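Long-range contacts in beta-fructofuranosidase (Bifidobacterium adolescentis, PDB 6NOB), which probably hydrolyses terminal non-reducing beta-D-fructofuranoside residues in fructofuranosides such as sucrose: residues A[363-368]-A[404-409]; A[373-378]-A[391-396]; A[425-430]-A[482-487]. One frame throughout, in Å; residues are numbered along the deposited sequence.

Interaction 1 (A[363-368]-A[404-409]); sequences LADFGH and QVRWYA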
loop_
_atom_site.group_PDB
_atom_site.type_symbol
_atom_site.label_atom_id
_atom_site.label_comp_id
_atom_site.label_asym_id
_atom_site.label_seq_id
_atom_site.Cartn_x
_atom_site.Cartn_y
_atom_site.Cartn_z
ATOM N N LEU A 363 12.399 7.232 -17.562
ATOM C CA LEU A 363 12.069 8.486 -16.902
ATOM C C LEU A 363 13.114 8.791 -15.838
ATOM O O LEU A 363 13.525 7.904 -15.087
ATOM C CB LEU A 363 10.674 8.431 -16.264
ATOM C CG LEU A 363 10.226 9.683 -15.506
ATOM C CD1 LEU A 363 10.020 10.838 -16.472
ATOM C CD2 LEU A 363 8.959 9.419 -14.704
ATOM N N ALA A 364 13.543 10.049 -15.790
ATOM C CA ALA A 364 14.377 10.561 -14.712
ATOM C C ALA A 364 13.790 11.887 -14.257
ATOM O O ALA A 364 13.443 12.731 -15.091
ATOM C CB ALA A 364 15.834 10.737 -15.157
ATOM N N ASP A 365 13.666 12.069 -12.944
ATOM C CA ASP A 365 13.036 13.261 -12.376
ATOM C C ASP A 365 14.136 14.239 -11.977
ATOM O O ASP A 365 14.602 14.246 -10.838
ATOM C CB ASP A 365 12.150 12.895 -11.190
ATOM C CG ASP A 365 11.197 14.014 -10.802
ATOM O OD1 ASP A 365 11.454 15.180 -11.172
ATOM O OD2 ASP A 365 10.194 13.730 -10.113
ATOM N N PHE A 366 14.546 15.084 -12.925
ATOM C CA PHE A 366 15.542 16.102 -12.619
ATOM C C PHE A 366 14.948 17.289 -11.879
ATOM O O PHE A 366 15.682 18.000 -11.185
ATOM C CB PHE A 366 16.238 16.574 -13.896
ATOM C CG PHE A 366 17.492 15.813 -14.205
ATOM C CD1 PHE A 366 17.437 14.614 -14.900
ATOM C CD2 PHE A 366 18.726 16.281 -13.779
ATOM C CE1 PHE A 366 18.590 13.903 -15.177
ATOM C CE2 PHE A 366 19.883 15.576 -14.051
ATOM C CZ PHE A 366 19.815 14.387 -14.752
ATOM N N GLY A 367 13.638 17.518 -12.004
ATOM C CA GLY A 367 12.998 18.523 -11.175
ATOM C C GLY A 367 13.109 18.209 -9.698
ATOM O O GLY A 367 13.137 19.119 -8.865
ATOM N N HIS A 368 13.188 16.928 -9.352
ATOM C CA HIS A 368 13.336 16.476 -7.975
ATOM C C HIS A 368 14.596 15.635 -7.816
ATOM O O HIS A 368 14.598 14.599 -7.147
ATOM C CB HIS A 368 12.100 15.702 -7.526
ATOM C CG HIS A 368 10.835 16.497 -7.608
ATOM N ND1 HIS A 368 9.887 16.293 -8.589
ATOM C CD2 HIS A 368 10.369 17.511 -6.840
ATOM C CE1 HIS A 368 8.890 17.141 -8.416
ATOM N NE2 HIS A 368 9.157 17.891 -7.362
ATOM N N GLN A 404 6.080 12.342 -1.327
ATOM C CA GLN A 404 4.871 12.337 -2.134
ATOM C C GLN A 404 5.038 11.429 -3.347
ATOM O O GLN A 404 6.151 11.190 -3.825
ATOM C CB GLN A 404 4.539 13.756 -2.587
ATOM C CG GLN A 404 3.994 14.639 -1.489
ATOM C CD GLN A 404 2.519 14.401 -1.243
ATOM O OE1 GLN A 404 2.137 13.430 -0.588
ATOM N NE2 GLN A 404 1.681 15.285 -1.776
ATOM N N VAL A 405 3.915 10.919 -3.841
ATOM C CA VAL A 405 3.879 10.082 -5.036
ATOM C C VAL A 405 3.515 10.970 -6.219
ATOM O O VAL A 405 2.475 11.638 -6.203
ATOM C CB VAL A 405 2.881 8.926 -4.874
ATOM C CG1 VAL A 405 2.707 8.189 -6.191
ATOM C CG2 VAL A 405 3.350 7.977 -3.779
ATOM N N ARG A 406 4.368 10.985 -7.240
ATOM C CA ARG A 406 4.202 11.853 -8.398
ATOM C C ARG A 406 3.751 11.045 -9.609
ATOM O O ARG A 406 4.215 9.921 -9.824
ATOM C CB ARG A 406 5.511 12.582 -8.722
ATOM C CG ARG A 406 5.367 13.718 -9.711
ATOM C CD ARG A 406 6.422 14.795 -9.491
ATOM N NE ARG A 406 6.048 16.049 -10.140
ATOM C CZ ARG A 406 5.282 16.980 -9.579
ATOM N NH1 ARG A 406 4.811 16.802 -8.352
ATOM N NH2 ARG A 406 4.984 18.089 -10.247
ATOM N N TRP A 407 2.847 11.621 -10.402
ATOM C CA TRP A 407 2.479 11.059 -11.693
ATOM C C TRP A 407 3.007 11.944 -12.817
ATOM O O TRP A 407 3.111 13.165 -12.674
ATOM C CB TRP A 407 0.959 10.875 -11.834
ATOM C CG TRP A 407 0.127 12.132 -11.737
ATOM C CD1 TRP A 407 -0.549 12.581 -10.640
ATOM C CD2 TRP A 407 -0.140 13.081 -12.785
ATOM N NE1 TRP A 407 -1.208 13.750 -10.932
ATOM C CE2 TRP A 407 -0.973 14.079 -12.241
ATOM C CE3 TRP A 407 0.252 13.186 -14.124
ATOM C CZ2 TRP A 407 -1.424 15.168 -12.990
ATOM C CZ3 TRP A 407 -0.194 14.272 -14.865
ATOM C CH2 TRP A 407 -1.024 15.247 -14.294
ATOM N N TYR A 408 3.346 11.307 -13.936
ATOM C CA TYR A 408 3.884 11.989 -15.109
ATOM C C TYR A 408 3.157 11.459 -16.335
ATOM O O TYR A 408 3.159 10.249 -16.578
ATOM C CB TYR A 408 5.394 11.759 -15.256
ATOM C CG TYR A 408 6.202 11.817 -13.974
ATOM C CD1 TYR A 408 6.177 10.770 -13.059
ATOM C CD2 TYR A 408 7.018 12.908 -13.696
ATOM C CE1 TYR A 408 6.921 10.818 -11.899
ATOM C CE2 TYR A 408 7.768 12.964 -12.537
ATOM C CZ TYR A 408 7.716 11.916 -11.642
ATOM O OH TYR A 408 8.462 11.965 -10.486
ATOM N N ALA A 409 2.550 12.354 -17.111
ATOM C CA ALA A 409 1.751 11.972 -18.266
ATOM C C ALA A 409 2.353 12.548 -19.542
ATOM O O ALA A 409 2.807 13.696 -19.561
ATOM C CB ALA A 409 0.299 12.442 -18.115
#

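Interaction 2 (A[373-378]-A[391-396]); sequences TYECPD and ALMHYR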
loop_
_atom_site.group_PDB
_atom_site.type_symbol
_atom_site.label_atom_id
_atom_site.label_comp_id
_atom_site.label_asym_id
_atom_site.label_seq_id
_atom_site.Cartn_x
_atom_site.Cartn_y
_atom_site.Cartn_z
ATOM N N THR A 373 15.957 8.489 -4.339
ATOM C CA THR A 373 15.676 7.448 -5.318
ATOM C C THR A 373 14.166 7.284 -5.422
ATOM O O THR A 373 13.403 7.853 -4.636
ATOM C CB THR A 373 16.350 6.125 -4.930
ATOM O OG1 THR A 373 16.277 5.201 -6.024
ATOM C CG2 THR A 373 15.677 5.516 -3.708
ATOM N N TYR A 374 13.745 6.505 -6.413
ATOM C CA TYR A 374 12.340 6.179 -6.584
ATOM C C TYR A 374 11.951 5.006 -5.690
ATOM O O TYR A 374 12.790 4.210 -5.261
ATOM C CB TYR A 374 12.040 5.821 -8.040
ATOM C CG TYR A 374 11.611 6.973 -8.916
ATOM C CD1 TYR A 374 10.524 7.770 -8.575
ATOM C CD2 TYR A 374 12.282 7.250 -10.100
ATOM C CE1 TYR A 374 10.128 8.820 -9.387
ATOM C CE2 TYR A 374 11.892 8.296 -10.917
ATOM C CZ TYR A 374 10.814 9.075 -10.557
ATOM O OH TYR A 374 10.429 10.116 -11.370
ATOM N N GLU A 375 10.654 4.908 -5.419
ATOM C CA GLU A 375 10.064 3.726 -4.812
ATOM C C GLU A 375 8.716 3.467 -5.472
ATOM O O GLU A 375 7.991 4.407 -5.806
ATOM C CB GLU A 375 9.900 3.886 -3.292
ATOM C CG GLU A 375 11.181 3.609 -2.510
ATOM C CD GLU A 375 10.945 3.415 -1.023
ATOM O OE1 GLU A 375 10.191 4.213 -0.427
ATOM O OE2 GLU A 375 11.518 2.463 -0.450
ATOM N N CYS A 376 8.405 2.187 -5.680
ATOM C CA CYS A 376 7.130 1.720 -6.215
ATOM C C CYS A 376 6.761 2.412 -7.525
ATOM O O CYS A 376 5.800 3.190 -7.568
ATOM C CB CYS A 376 6.021 1.921 -5.179
ATOM S SG CYS A 376 6.333 1.049 -3.617
ATOM N N PRO A 377 7.484 2.148 -8.609
ATOM C CA PRO A 377 7.152 2.764 -9.894
ATOM C C PRO A 377 6.016 2.022 -10.585
ATOM O O PRO A 377 5.618 0.923 -10.196
ATOM C CB PRO A 377 8.455 2.633 -10.682
ATOM C CG PRO A 377 9.030 1.344 -10.185
ATOM C CD PRO A 377 8.657 1.262 -8.717
ATOM N N ASP A 378 5.502 2.650 -11.637
ATOM C CA ASP A 378 4.447 2.063 -12.447
ATOM C C ASP A 378 4.423 2.788 -13.783
ATOM O O ASP A 378 4.630 4.003 -13.838
ATOM C CB ASP A 378 3.082 2.159 -11.754
ATOM C CG ASP A 378 2.116 1.075 -12.209
ATOM O OD1 ASP A 378 2.356 0.472 -13.277
ATOM O OD2 ASP A 378 1.120 0.823 -11.496
ATOM N N ALA A 391 7.284 7.315 -6.371
ATOM C CA ALA A 391 7.445 8.039 -5.120
ATOM C C ALA A 391 8.884 8.516 -4.962
ATOM O O ALA A 391 9.831 7.846 -5.383
ATOM C CB ALA A 391 7.053 7.159 -3.931
ATOM N N LEU A 392 9.042 9.681 -4.334
ATOM C CA LEU A 392 10.331 10.358 -4.223
ATOM C C LEU A 392 10.852 10.230 -2.795
ATOM O O LEU A 392 10.333 10.872 -1.876
ATOM C CB LEU A 392 10.200 11.821 -4.635
ATOM C CG LEU A 392 9.766 12.011 -6.088
ATOM C CD1 LEU A 392 9.325 13.443 -6.344
ATOM C CD2 LEU A 392 10.892 11.614 -7.031
ATOM N N MET A 393 11.890 9.416 -2.617
ATOM C CA MET A 393 12.419 9.148 -1.286
ATOM C C MET A 393 13.161 10.355 -0.729
ATOM O O MET A 393 13.864 11.065 -1.455
ATOM C CB MET A 393 13.367 7.951 -1.321
ATOM C CG MET A 393 12.699 6.603 -1.174
ATOM S SD MET A 393 13.784 5.437 -0.325
ATOM C CE MET A 393 13.610 5.981 1.371
ATOM N N HIS A 394 13.005 10.573 0.576
ATOM C CA HIS A 394 13.799 11.552 1.318
ATOM C C HIS A 394 13.645 12.955 0.739
ATOM O O HIS A 394 14.609 13.719 0.642
ATOM C CB HIS A 394 15.273 11.141 1.364
ATOM C CG HIS A 394 15.517 9.863 2.102
ATOM N ND1 HIS A 394 16.727 9.202 2.063
ATOM C CD2 HIS A 394 14.710 9.125 2.899
ATOM C CE1 HIS A 394 16.651 8.109 2.803
ATOM N NE2 HIS A 394 15.439 8.040 3.322
ATOM N N TYR A 395 12.421 13.299 0.352
ATOM C CA TYR A 395 12.135 14.612 -0.204
ATOM C C TYR A 395 10.820 15.119 0.362
ATOM O O TYR A 395 9.808 14.411 0.324
ATOM C CB TYR A 395 12.065 14.569 -1.736
ATOM C CG TYR A 395 11.581 15.864 -2.355
ATOM C CD1 TYR A 395 12.431 16.959 -2.477
ATOM C CD2 TYR A 395 10.273 15.991 -2.813
ATOM C CE1 TYR A 395 11.991 18.146 -3.039
ATOM C CE2 TYR A 395 9.822 17.174 -3.376
ATOM C CZ TYR A 395 10.685 18.249 -3.486
ATOM O OH TYR A 395 10.241 19.428 -4.044
ATOM N N ARG A 396 10.843 16.336 0.890
ATOM C CA ARG A 396 9.637 17.064 1.250
ATOM C C ARG A 396 9.426 18.168 0.228
ATOM O O ARG A 396 10.386 18.815 -0.194
ATOM C CB ARG A 396 9.741 17.660 2.656
ATOM C CG ARG A 396 9.894 16.631 3.763
ATOM C CD ARG A 396 9.989 17.294 5.128
ATOM N NE ARG A 396 8.712 17.861 5.550
ATOM C CZ ARG A 396 8.500 18.425 6.735
ATOM N NH1 ARG A 396 9.481 18.504 7.624
ATOM N NH2 ARG A 396 7.304 18.916 7.030
#

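Interaction 3 (A[425-430]-A[482-487]); sequences ASDWCD and DGRLYS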
loop_
_atom_site.group_PDB
_atom_site.type_symbol
_atom_site.label_atom_id
_atom_site.label_comp_id
_atom_site.label_asym_id
_atom_site.label_seq_id
_atom_site.Cartn_x
_atom_site.Cartn_y
_atom_site.Cartn_z
ATOM N N ALA A 425 3.072 16.729 -18.579
ATOM C CA ALA A 425 2.517 17.269 -17.345
ATOM C C ALA A 425 2.915 16.362 -16.191
ATOM O O ALA A 425 3.188 15.175 -16.376
ATOM C CB ALA A 425 0.992 17.404 -17.423
ATOM N N SER A 426 2.941 16.942 -14.993
ATOM C CA SER A 426 3.255 16.196 -13.783
ATOM C C SER A 426 2.587 16.876 -12.595
ATOM O O SER A 426 2.381 18.090 -12.598
ATOM C CB SER A 426 4.769 16.096 -13.565
ATOM O OG SER A 426 5.235 17.074 -12.650
ATOM N N ASP A 427 2.250 16.079 -11.585
ATOM C CA ASP A 427 1.638 16.585 -10.357
ATOM C C ASP A 427 1.596 15.446 -9.344
ATOM O O ASP A 427 1.978 14.310 -9.641
ATOM C CB ASP A 427 0.238 17.146 -10.608
ATOM C CG ASP A 427 -0.076 18.335 -9.724
ATOM O OD1 ASP A 427 0.395 18.351 -8.566
ATOM O OD2 ASP A 427 -0.783 19.249 -10.194
ATOM N N TRP A 428 1.114 15.761 -8.141
ATOM C CA TRP A 428 0.979 14.768 -7.084
ATOM C C TRP A 428 -0.301 13.959 -7.258
ATOM O O TRP A 428 -1.333 14.484 -7.686
ATOM C CB TRP A 428 0.970 15.441 -5.710
ATOM C CG TRP A 428 2.190 16.268 -5.387
ATOM C CD1 TRP A 428 2.206 17.555 -4.932
ATOM C CD2 TRP A 428 3.563 15.859 -5.475
ATOM N NE1 TRP A 428 3.500 17.975 -4.739
ATOM C CE2 TRP A 428 4.352 16.953 -5.066
ATOM C CE3 TRP A 428 4.201 14.677 -5.869
ATOM C CZ2 TRP A 428 5.743 16.900 -5.038
ATOM C CZ3 TRP A 428 5.584 14.626 -5.837
ATOM C CH2 TRP A 428 6.338 15.731 -5.425
ATOM N N CYS A 429 -0.230 12.670 -6.905
ATOM C CA CYS A 429 -1.420 11.822 -6.911
ATOM C C CYS A 429 -2.365 12.160 -5.766
ATOM O O CYS A 429 -3.576 11.945 -5.881
ATOM C CB CYS A 429 -1.029 10.347 -6.812
ATOM S SG CYS A 429 -0.099 9.676 -8.206
ATOM N N ASP A 430 -1.834 12.672 -4.659
ATOM C CA ASP A 430 -2.616 12.880 -3.444
ATOM C C ASP A 430 -2.031 14.067 -2.696
ATOM O O ASP A 430 -0.855 14.039 -2.324
ATOM C CB ASP A 430 -2.603 11.624 -2.571
ATOM C CG ASP A 430 -3.663 11.654 -1.490
ATOM O OD1 ASP A 430 -3.527 12.456 -0.541
ATOM O OD2 ASP A 430 -4.634 10.874 -1.594
ATOM N N ASP A 482 -7.637 15.803 -20.410
ATOM C CA ASP A 482 -6.876 16.990 -20.799
ATOM C C ASP A 482 -5.430 16.893 -20.313
ATOM O O ASP A 482 -4.860 17.842 -19.769
ATOM C CB ASP A 482 -7.552 18.264 -20.290
ATOM C CG ASP A 482 -8.893 18.513 -20.955
ATOM O OD1 ASP A 482 -9.894 18.704 -20.231
ATOM O OD2 ASP A 482 -8.944 18.512 -22.203
ATOM N N GLY A 483 -4.838 15.716 -20.513
ATOM C CA GLY A 483 -3.440 15.496 -20.201
ATOM C C GLY A 483 -3.100 15.420 -18.731
ATOM O O GLY A 483 -1.916 15.458 -18.386
ATOM N N ARG A 484 -4.092 15.310 -17.851
ATOM C CA ARG A 484 -3.851 15.249 -16.417
ATOM C C ARG A 484 -4.528 14.020 -15.831
ATOM O O ARG A 484 -5.595 13.599 -16.283
ATOM C CB ARG A 484 -4.350 16.512 -15.708
ATOM C CG ARG A 484 -3.809 17.797 -16.302
ATOM C CD ARG A 484 -3.884 18.941 -15.306
ATOM N NE ARG A 484 -2.563 19.323 -14.815
ATOM C CZ ARG A 484 -2.160 19.170 -13.558
ATOM N NH1 ARG A 484 -2.978 18.643 -12.653
ATOM N NH2 ARG A 484 -0.936 19.548 -13.207
ATOM N N LEU A 485 -3.894 13.455 -14.807
ATOM C CA LEU A 485 -4.401 12.252 -14.168
ATOM C C LEU A 485 -5.579 12.588 -13.261
ATOM O O LEU A 485 -5.511 13.518 -12.451
ATOM C CB LEU A 485 -3.296 11.567 -13.364
ATOM C CG LEU A 485 -3.632 10.176 -12.816
ATOM C CD1 LEU A 485 -3.849 9.184 -13.953
ATOM C CD2 LEU A 485 -2.550 9.684 -11.874
ATOM N N TYR A 486 -6.659 11.831 -13.410
ATOM C CA TYR A 486 -7.810 11.894 -12.527
ATOM C C TYR A 486 -7.896 10.598 -11.732
ATOM O O TYR A 486 -7.486 9.534 -12.204
ATOM C CB TYR A 486 -9.102 12.102 -13.319
ATOM C CG TYR A 486 -9.461 13.545 -13.594
ATOM C CD1 TYR A 486 -8.574 14.394 -14.246
ATOM C CD2 TYR A 486 -10.704 14.049 -13.229
ATOM C CE1 TYR A 486 -8.910 15.712 -14.511
ATOM C CE2 TYR A 486 -11.051 15.363 -13.493
ATOM C CZ TYR A 486 -10.152 16.188 -14.132
ATOM O OH TYR A 486 -10.499 17.494 -14.390
ATOM N N SER A 487 -8.424 10.696 -10.517
ATOM C CA SER A 487 -8.593 9.530 -9.664
ATOM C C SER A 487 -9.874 9.688 -8.862
ATOM O O SER A 487 -10.194 10.786 -8.399
ATOM C CB SER A 487 -7.398 9.332 -8.723
ATOM O OG SER A 487 -7.410 10.291 -7.683
HETATM O O HOH W 1 -3.941 14.958 -9.950
HETATM O O HOH W 2 -4.937 9.664 -6.390
#

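Interaction 1 (A[363-368]-A[404-409])
Tyr408 meets Leu363 and Asp365 in a buried side-chain contact between two neighbouring blades of the five-bladed beta-propeller expected of a family 32 glycoside hydrolase. Residues 363-365 are the last of strand 357-365 in one blade, and strand 405-409 belongs to the next. Their axes come no nearer than 10.4 Å and run at 129° to each other, so side chains rather than backbone bonds join them. Leu363 lays CD2 over one face of the Tyr408 ring, 3.7 Å from its centroid, in a CH-pi contact. Its CG, anti to the backbone N (chi1 179°), carries the methyl across the gap, and the two side chains cross at about a right angle. At the edge of the same ring the Tyr408 hydroxyl donates a short hydrogen bond, OH to Asp365 OD2 2.5 Å, reaching the oxygen from above the carboxylate plane. From the opposite face of that plane comes His368, whose ND1 donates to Asp365 OD2 over 3.0 Å. This second donor arrives on the syn side, with the carboxylate oxygen close to the imidazole plane. Two donors thus grip one buried carboxylate oxygen and limit its freedom to rotate, while the backbone N of His368 adds a weak bond to Asp365 OD1. The other imidazole nitrogen, NE2, is hydrogen-bonded to Thr316, fixing the ring at both ends. The extended chain of Arg406 then brings its guanidinium across the edge of this histidine, the two planes 63° apart; it also forms a cation-pi contact with Trp428. With the positive group so near, the Asp365 carboxylate is probably stabilised as an anion, although OD2 and Arg406 NE do not touch. His368 presents an edge: its CE1 lies over one guanidinium face, 3.5 Å from Arg406 NE.

Interaction 2 (A[373-378]-A[391-396])
Glu375 and Ala391 pair as an antiparallel hydrogen-bonded couple, with Tyr374 and Leu392 beside them as the non-hydrogen-bonded one. Ala391 N donates to Glu375 O over 3.0 Å, in the carbonyl plane, whereas Glu375 N reaches Ala391 O over 3.1 Å, tilted 27° from the plane of the Ala391 carbonyl. Ala391 O also receives Tyr374 CA at 3.2 Å in a CA-H...O contact. Two residues away from this pair in each segment, Met393 N gives a straighter bond to Thr373 O, 3.0 Å long with 165° at the hydrogen, prolonging the pairing past the short strand.

Tyr374 and Leu392 lie side by side on one face of the sheet, where Leu392 CD2 packs against Tyr374 CE1 at 3.7 Å. Beyond them the Tyr374 hydroxyl is satisfied by a hydrogen bond to the hydroxyl of Tyr408. Glu375 and Ala391 project from the other face. There Met393, bent at chi2 and chi3, brings CG and SD across the Glu375 side chain at a slant, with CG 3.5 Å from OE1; its sulfur also touches Thr373 CG2. The polar end of Glu375 finds its main partner in Arg268, which forms a salt bridge with OE2, and the side chain comes within about 3 Å of a bound PEG fragment. At Cys376 the chain turns a corner with positive phi (53°), and its N is taken up by Asp269 OD2.

Glu375-Cys376 matches the EC signature of family 32 and Arg268-Asp269 the start of its RDP signature; in relatives these line the substrate pocket at the axis of the propeller, so this pairing is consistent with an active-site strand of one blade.

Interaction 3 (A[425-430]-A[482-487])
The seam between edge strands 418-428 and 484-489 of two adjacent propeller blades is spanned by a salt bridge from Asp427 to Arg484. Arg484, bent at chi3 (109°), swings its guanidinium back to Asp427 and meets OD2 edge-on: NH2 donates over 3.0 Å, close to its own plane, and NH1 adds a weak bond of 3.4 Å. The carboxylate stands nearly upright to the guanidinium, their planes 86° apart, so a single oxygen takes both donors. The other oxygen, OD1, accepts the backbone N of Trp428 at 2.7 Å and holds the carboxylate from turning. Were Asp427 replaced by an alanine, the Arg484 guanidinium would probably lose its charged mate and be free to swing, and Trp428 N would lose this acceptor. Toward Cys429 a water bridges the blades, 2.7 Å from Cys429 O and 2.9 Å from Ser487 OG; at the other end Ala425 CB rests 3.6 Å from Gly483 O. Leu485 CD2 loosely approaches Cys429 SG. Strand 418-428 is paired with strand 405-415 in its blade, and strand 484-489 with strand 468-481 in the next; Leu485 reaches between them, touching Trp407 and Val480.

In the fold
Along the chain, 363-368 opens first and 404-409 answers it, so interaction 1 closes a loop of 35 residues. Interaction 2 is nested inside that loop, with 12 residues between its partners and built round the hairpin of strands 377-382 and 385-396. Interaction 3 follows in series, closing a separate loop of 51 residues. Interaction 2 lies within one blade sheet, whose strands 385-396, 405-415 and 418-428 carry one partner of each contact. Interaction 1 ties this sheet to the preceding blade through strand 357-365. Interaction 3 ties it to the following one, where strand 468-481 runs parallel to strand 127-138, a pairing consistent with closure of the propeller ring.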